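Local coordinates for odorant binding protein ASP5 (Apis mellifera, PDB 3R72), which probably binds and carries small hydrophobic odorants in the honeybee antenna, and here holds N-butyl-benzenesulfonamide in its internal pocket, at residues A[47-52]-A[56-61]. Sequence-based numbering, arbitrary orientation.
Sequences YTTCIM and RTFKNG. With NBB (N-butyl-benzenesulfonamide), chain B.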
ATOM      1  N   TYR A  47       2.566   9.659  -3.229  1.00  7.13           N
ATOM      2  CA  TYR A  47       3.461   8.774  -2.483  1.00  6.70           C
ATOM      3  C   TYR A  47       2.962   7.328  -2.567  1.00  6.75           C
ATOM      4  O   TYR A  47       3.753   6.403  -2.769  1.00  6.87           O
ATOM      5  CB  TYR A  47       3.622   9.252  -1.031  1.00  7.12           C
ATOM      6  CG  TYR A  47       4.347   8.268  -0.155  1.00  7.29           C
ATOM      7  CD1 TYR A  47       5.731   8.295  -0.012  1.00  8.27           C
ATOM      8  CD2 TYR A  47       3.646   7.276   0.508  1.00  7.06           C
ATOM      9  CE1 TYR A  47       6.386   7.347   0.767  1.00  7.80           C
ATOM     10  CE2 TYR A  47       4.295   6.338   1.289  1.00  7.31           C
ATOM     11  CZ  TYR A  47       5.663   6.384   1.415  1.00  7.78           C
ATOM     12  OH  TYR A  47       6.327   5.451   2.176  1.00  8.59           O
ATOM     13  N   THR A  48       1.658   7.119  -2.399  1.00  6.21           N
ATOM     14  CA  THR A  48       1.142   5.761  -2.481  1.00  6.16           C
ATOM     15  C   THR A  48       1.399   5.141  -3.839  1.00  5.94           C
ATOM     16  O   THR A  48       1.702   3.956  -3.935  1.00  6.32           O
ATOM     17  CB  THR A  48      -0.337   5.610  -2.052  1.00  5.96           C
ATOM     18  OG1 THR A  48      -1.235   6.222  -2.984  1.00  6.81           O
ATOM     19  CG2 THR A  48      -0.566   6.139  -0.641  1.00  6.58           C
ATOM     20  N   THR A  49       1.267   5.935  -4.894  1.00  6.81           N
ATOM     21  CA  THR A  49       1.547   5.437  -6.228  1.00  7.45           C
ATOM     22  C   THR A  49       3.027   5.087  -6.401  1.00  7.24           C
ATOM     23  O   THR A  49       3.356   4.083  -7.025  1.00  7.64           O
ATOM     24  CB  THR A  49       1.139   6.453  -7.305  1.00  7.72           C
ATOM     25  OG1 THR A  49      -0.137   7.007  -6.971  1.00  8.57           O
ATOM     26  CG2 THR A  49       1.098   5.800  -8.694  1.00 10.18           C
ATOM     27  N   CYS A  50       3.903   5.923  -5.860  1.00  7.59           N
ATOM     28  CA  CYS A  50       5.332   5.685  -5.925  1.00  8.27           C
ATOM     29  C   CYS A  50       5.672   4.322  -5.313  1.00  7.37           C
ATOM     30  O   CYS A  50       6.401   3.519  -5.918  1.00  7.61           O
ATOM     31  CB  CYS A  50       6.083   6.825  -5.217  1.00  8.81           C
ATOM     32  SG  CYS A  50       7.891   6.702  -5.214  1.00 11.83           S
ATOM     33  N   ILE A  51       5.107   4.044  -4.137  1.00  6.59           N
ATOM     34  CA  ILE A  51       5.371   2.793  -3.449  1.00  6.58           C
ATOM     35  C   ILE A  51       4.788   1.612  -4.225  1.00  6.09           C
ATOM     36  O   ILE A  51       5.451   0.593  -4.419  1.00  6.43           O
ATOM     37  CB  ILE A  51       4.794   2.829  -2.014  1.00  6.77           C
ATOM     38  CG1 ILE A  51       5.563   3.822  -1.139  1.00  6.77           C
ATOM     39  CG2 ILE A  51       4.776   1.451  -1.375  1.00  7.71           C
ATOM     40  CD1 ILE A  51       7.006   3.444  -0.816  1.00  8.22           C
ATOM     41  N   MET A  52       3.529   1.723  -4.661  1.00  6.30           N
ATOM     42  CA  MET A  52       2.930   0.598  -5.378  1.00  6.32           C
ATOM     43  C   MET A  52       3.657   0.329  -6.692  1.00  6.53           C
ATOM     44  O   MET A  52       3.790  -0.820  -7.121  1.00  7.28           O
ATOM     45  CB  MET A  52       1.430   0.795  -5.593  1.00  6.63           C
ATOM     46  CG  MET A  52       0.677   0.754  -4.271  1.00  6.24           C
ATOM     47  SD  MET A  52      -1.121   0.740  -4.384  1.00  7.05           S
ATOM     48  CE  MET A  52      -1.431  -0.874  -5.059  1.00  8.18           C
ATOM     49  N   ARG A  56       5.508  -3.159  -7.860  1.00  7.29           N
ATOM     50  CA  ARG A  56       4.935  -3.709  -9.079  1.00  8.59           C
ATOM     51  C   ARG A  56       3.440  -4.049  -8.894  1.00  7.47           C
ATOM     52  O   ARG A  56       2.872  -4.810  -9.681  1.00  8.02           O
ATOM     53  CB  ARG A  56       5.737  -4.933  -9.571  1.00  9.93           C
ATOM     54  CG  ARG A  56       7.265  -4.830  -9.509  1.00 12.99           C
ATOM     55  CD  ARG A  56       7.760  -3.928 -10.608  1.00 14.25           C
ATOM     56  NE  ARG A  56       7.372  -4.382 -11.948  1.00 14.16           N
ATOM     57  CZ  ARG A  56       7.468  -3.634 -13.047  1.00 13.48           C
ATOM     58  NH1 ARG A  56       7.942  -2.406 -12.965  1.00 12.65           N
ATOM     59  NH2 ARG A  56       7.079  -4.119 -14.222  1.00 13.82           N
ATOM     60  N   THR A  57       2.809  -3.457  -7.882  1.00  7.25           N
ATOM     61  CA  THR A  57       1.397  -3.679  -7.625  1.00  6.92           C
ATOM     62  C   THR A  57       0.502  -2.671  -8.352  1.00  6.71           C
ATOM     63  O   THR A  57      -0.715  -2.827  -8.363  1.00  6.71           O
ATOM     64  CB  THR A  57       1.142  -3.678  -6.121  1.00  6.55           C
ATOM     65  OG1 THR A  57       1.637  -2.465  -5.560  1.00  6.25           O
ATOM     66  CG2 THR A  57       1.807  -4.865  -5.459  1.00  7.26           C
ATOM     67  N   PHE A  58       1.114  -1.656  -8.965  1.00  7.56           N
ATOM     68  CA  PHE A  58       0.426  -0.734  -9.852  1.00  7.57           C
ATOM     69  C   PHE A  58       1.379  -0.494 -11.014  1.00  7.82           C
ATOM     70  O   PHE A  58       2.573  -0.288 -10.799  1.00  8.20           O
ATOM     71  CB  PHE A  58       0.097   0.568  -9.128  1.00  7.26           C
ATOM     72  CG  PHE A  58      -0.809   1.493  -9.902  1.00  7.63           C
ATOM     73  CD1 PHE A  58      -2.174   1.375  -9.821  1.00  7.29           C
ATOM     74  CD2 PHE A  58      -0.284   2.479 -10.716  1.00  8.45           C
ATOM     75  CE1 PHE A  58      -3.017   2.246 -10.496  1.00  8.37           C
ATOM     76  CE2 PHE A  58      -1.115   3.353 -11.409  1.00  9.45           C
ATOM     77  CZ  PHE A  58      -2.486   3.232 -11.304  1.00  9.42           C
ATOM     78  N   LYS A  59       0.855  -0.523 -12.230  1.00  9.27           N
ATOM     79  CA  LYS A  59       1.673  -0.419 -13.424  1.00 10.99           C
ATOM     80  C   LYS A  59       0.799   0.032 -14.583  1.00 10.53           C
ATOM     81  O   LYS A  59      -0.313  -0.476 -14.738  1.00 10.10           O
ATOM     82  CB  LYS A  59       2.283  -1.799 -13.722  1.00 13.58           C
ATOM     83  CG  LYS A  59       3.121  -1.885 -14.972  1.00 17.58           C
ATOM     84  CD  LYS A  59       3.794  -3.249 -15.093  1.00 22.21           C
ATOM     85  CE  LYS A  59       2.822  -4.367 -15.454  1.00 24.82           C
ATOM     86  NZ  LYS A  59       3.541  -5.647 -15.759  1.00 26.27           N
ATOM     87  N   ASN A  60       1.295   0.954 -15.409  1.00 11.21           N
ATOM     88  CA  ASN A  60       0.563   1.413 -16.586  1.00 11.58           C
ATOM     89  C   ASN A  60      -0.869   1.831 -16.308  1.00 12.14           C
ATOM     90  O   ASN A  60      -1.785   1.497 -17.053  1.00 13.39           O
ATOM     91  CB  ASN A  60       0.576   0.347 -17.680  1.00 12.43           C
ATOM     92  CG  ASN A  60       1.949   0.110 -18.225  1.00 13.97           C
ATOM     93  OD1 ASN A  60       2.762   1.034 -18.324  1.00 16.30           O
ATOM     94  ND2 ASN A  60       2.219  -1.127 -18.622  1.00 15.23           N
ATOM     95  N   GLY A  61      -1.059   2.549 -15.214  1.00 12.33           N
ATOM     96  CA  GLY A  61      -2.355   3.104 -14.915  1.00 12.84           C
ATOM     97  C   GLY A  61      -3.361   2.143 -14.321  1.00 12.54           C
ATOM     98  O   GLY A  61      -4.507   2.520 -14.106  1.00 13.25           O
TER
HETATM   99  O1S NBB B   1       0.601  -2.532  -2.871  0.70  9.11           O
HETATM  100  S   NBB B   1       0.994  -2.688  -1.520  0.70  9.23           S
HETATM  101  O2S NBB B   1       2.140  -1.922  -1.112  0.70 11.35           O
HETATM  102  N10 NBB B   1       1.313  -4.242  -1.310  0.70  9.86           N
HETATM  103  C11 NBB B   1       0.325  -5.247  -1.642  1.00 11.94           C
HETATM  104  C12 NBB B   1       0.362  -6.419  -0.680  1.00 13.40           C
HETATM  105  C13 NBB B   1      -0.125  -6.079   0.728  1.00 14.28           C
HETATM  106  C14 NBB B   1      -1.623  -5.862   0.745  1.00 16.31           C
HETATM  107  C4  NBB B   1      -0.273  -2.307  -0.552  0.70  8.06           C
HETATM  108  C5  NBB B   1      -0.096  -2.348   0.833  0.70  9.06           C
HETATM  109  C6  NBB B   1      -1.152  -2.039   1.704  0.70  8.97           C
HETATM  110  C1  NBB B   1      -2.398  -1.679   1.217  0.70  9.15           C
HETATM  111  C2  NBB B   1      -2.587  -1.612  -0.144  0.70  8.35           C
HETATM  112  C3  NBB B   1      -1.549  -1.922  -1.020  0.70  8.96           C
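Met52 and Thr57 bring their backbones together where helix 42-54 ends and the chain turns into the short strand 58-59, their CA atoms 5.1 Å apart. The carbonyl of Met52 takes a hydrogen bond from the backbone N of Thr57, 2.9 Å from N to O. A weak bond from Phe58 N reaches the same Met52 O at 3.4 Å. Thr57 OG1 stands between its own backbone N and carbonyl carbon (chi1 55°), which places the hydroxyl 3.1 Å from Met52 O and 2.9 Å from sulfonyl O1S of N-butyl-benzenesulfonamide; its one proton can serve either acceptor. Arg56, with positive phi, closes the helix in a Schellman motif, and the Thr57 N to Met52 O bond is its 6→1 bond. In this PBP/GOBP-family protein the turn also forms part of the ligand pocket. The Met52 chain crosses that of Thr57 at about a right angle, bending at chi3 (69°) to put CE 3.4 Å from ligand O1S. An alanine in place of Met52 would probably leave ligand O1S and the Thr57 hydroxyl without the CG and CE carbons packed against them, opening a gap beside the sulfonyl. On the flank turned to helix 100-114, Met52 CB meets Phe58 CB at 3.8 Å, while Thr49 CG2 approaches Phe58 CD2 obliquely and Thr49 OG1 hydrogen-bonds to Thr104. The Phe58 ring also packs edge-to-face with Phe63.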